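PDB 5DEC: GTP pyrophosphokinase YjbM from Bacillus subtilis, which synthesises the alarmone (p)ppGpp by transferring pyrophosphate from ATP to GDP or GTP, working as a highly cooperative homotetramer. Local coordinates for residues S188-D191 with E192-E196. Residues are numbered along the deposited sequence; the frame is centred on the assembly and turned at random.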
loop_
_atom_site.group_PDB
_atom_site.type_symbol
_atom_site.label_atom_id
_atom_site.label_comp_id
_atom_site.label_asym_id
_atom_site.label_seq_id
_atom_site.Cartn_x
_atom_site.Cartn_y
_atom_site.Cartn_z
ATOM N N SER B 188 32.140 2.725 6.120
ATOM C CA SER B 188 32.571 1.859 7.206
ATOM C C SER B 188 32.935 2.664 8.465
ATOM O O SER B 188 32.555 2.295 9.591
ATOM C CB SER B 188 33.768 1.009 6.760
ATOM O OG SER B 188 34.187 0.166 7.814
ATOM N N ARG B 189 33.639 3.781 8.289
ATOM C CA ARG B 189 33.965 4.585 9.459
ATOM C C ARG B 189 32.738 5.205 10.105
ATOM O O ARG B 189 32.674 5.319 11.320
ATOM C CB ARG B 189 34.949 5.710 9.129
ATOM C CG ARG B 189 36.389 5.216 8.993
ATOM C CD ARG B 189 37.335 6.400 8.859
ATOM N NE ARG B 189 37.214 7.030 7.553
ATOM C CZ ARG B 189 37.951 6.733 6.489
ATOM N NH1 ARG B 189 38.901 5.812 6.563
ATOM N NH2 ARG B 189 37.738 7.381 5.352
ATOM N N LEU B 190 31.770 5.612 9.294
ATOM C CA LEU B 190 30.529 6.130 9.843
ATOM C C LEU B 190 29.850 5.065 10.692
ATOM O O LEU B 190 29.391 5.360 11.792
ATOM C CB LEU B 190 29.599 6.618 8.721
ATOM C CG LEU B 190 28.176 7.022 9.120
ATOM C CD1 LEU B 190 28.220 8.107 10.185
ATOM C CD2 LEU B 190 27.404 7.492 7.901
ATOM N N ASP B 191 29.788 3.831 10.190
ATOM C CA ASP B 191 29.161 2.752 10.954
ATOM C C ASP B 191 29.907 2.510 12.272
ATOM O O ASP B 191 29.280 2.261 13.294
ATOM C CB ASP B 191 29.093 1.460 10.131
ATOM C CG ASP B 191 27.837 1.397 9.251
ATOM O OD1 ASP B 191 26.850 2.119 9.549
ATOM O OD2 ASP B 191 27.852 0.652 8.240
ATOM N N GLU B 192 31.237 2.610 12.251
ATOM C CA GLU B 192 32.033 2.435 13.468
ATOM C C GLU B 192 31.697 3.493 14.517
ATOM O O GLU B 192 31.508 3.170 15.686
ATOM C CB GLU B 192 33.536 2.491 13.161
ATOM C CG GLU B 192 34.066 1.330 12.339
ATOM C CD GLU B 192 35.511 1.551 11.860
ATOM O OE1 GLU B 192 36.184 2.483 12.357
ATOM O OE2 GLU B 192 35.972 0.795 10.976
ATOM N N GLU B 193 31.601 4.752 14.092
ATOM C CA GLU B 193 31.268 5.843 15.002
ATOM C C GLU B 193 29.860 5.655 15.556
ATOM O O GLU B 193 29.597 5.935 16.717
ATOM C CB GLU B 193 31.358 7.208 14.297
ATOM C CG GLU B 193 32.740 7.593 13.808
ATOM C CD GLU B 193 33.807 7.521 14.904
ATOM O OE1 GLU B 193 33.514 7.846 16.079
ATOM O OE2 GLU B 193 34.950 7.150 14.572
ATOM N N MET B 194 28.953 5.182 14.711
ATOM C CA MET B 194 27.594 4.890 15.143
ATOM C C MET B 194 27.600 3.776 16.184
ATOM O O MET B 194 26.899 3.855 17.201
ATOM C CB MET B 194 26.713 4.492 13.943
ATOM C CG MET B 194 26.314 5.666 13.044
ATOM S SD MET B 194 25.472 6.995 13.917
ATOM C CE MET B 194 25.052 8.123 12.596
ATOM N N SER B 195 28.429 2.763 15.953
ATOM C CA SER B 195 28.519 1.642 16.884
ATOM C C SER B 195 28.982 2.106 18.267
ATOM O O SER B 195 28.465 1.634 19.288
ATOM C CB SER B 195 29.466 0.570 16.354
ATOM O OG SER B 195 28.838 -0.178 15.328
ATOM N N GLU B 196 29.938 3.034 18.289
ATOM C CA GLU B 196 30.457 3.592 19.543
ATOM C C GLU B 196 29.371 4.361 20.290
ATOM O O GLU B 196 29.274 4.286 21.514
ATOM C CB GLU B 196 31.634 4.540 19.281
ATOM C CG GLU B 196 32.902 3.922 18.725
ATOM C CD GLU B 196 33.618 3.006 19.706
ATOM O OE1 GLU B 196 33.280 3.027 20.912
ATOM O OE2 GLU B 196 34.556 2.300 19.271
HETATM O O HOH W 1 26.694 0.719 13.762
#
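E192 opens the second half of this continuous helical stretch by reaching back over one turn toward S188. Its amide donates to S188 O at 3.0 Å, and its side chain, straight past CG, runs back along that same carbonyl, with CG 3.3 Å from S188 O. The carboxylate finishes alongside the serine hydroxyl, E192 OE2 lying 3.7 Å from S188 OG. E193 repeats the i to i+4 backbone bond, to R189 O, and its CG rests 3.4 Å from R189 O; the side chain then bends at chi2 (-53°) and its carboxylate turns outward, where OE2 forms a salt bridge with R182 of the second subunit. M194 donates its amide to L190 O. Its side chain runs out from the helix together with that of L190, and the two meet through methyl groups, M194 CE being 4.0 Å from L190 CD1; with CE anti to CB (chi3 -176°), the last bond leads from SD back toward the preceding turn and so up to the leucine. At S195, D191 O accepts two bonds, from the S195 amide at 2.8 Å and from a water that also hydrogen-bonds to S195 OG, bridging one turn of the helix. The buried D191 carboxylate finds its partners away from this turn, OD2 being held by a salt bridge to R124 and a hydrogen bond to T151. This regular alpha-helical segment belongs to helix 174-202, the last of the chain. D191 packs on A153 and M154 at the start of helix 152-167 and joins S195 against V90 of helix 90-102, and T151 ties it to the end of strand 139-151. L190 packs on A186 of helix 174-202 and M194 on I160 of helix 152-167, both of the second subunit, making this face part of a subunit interface of the homotetramer.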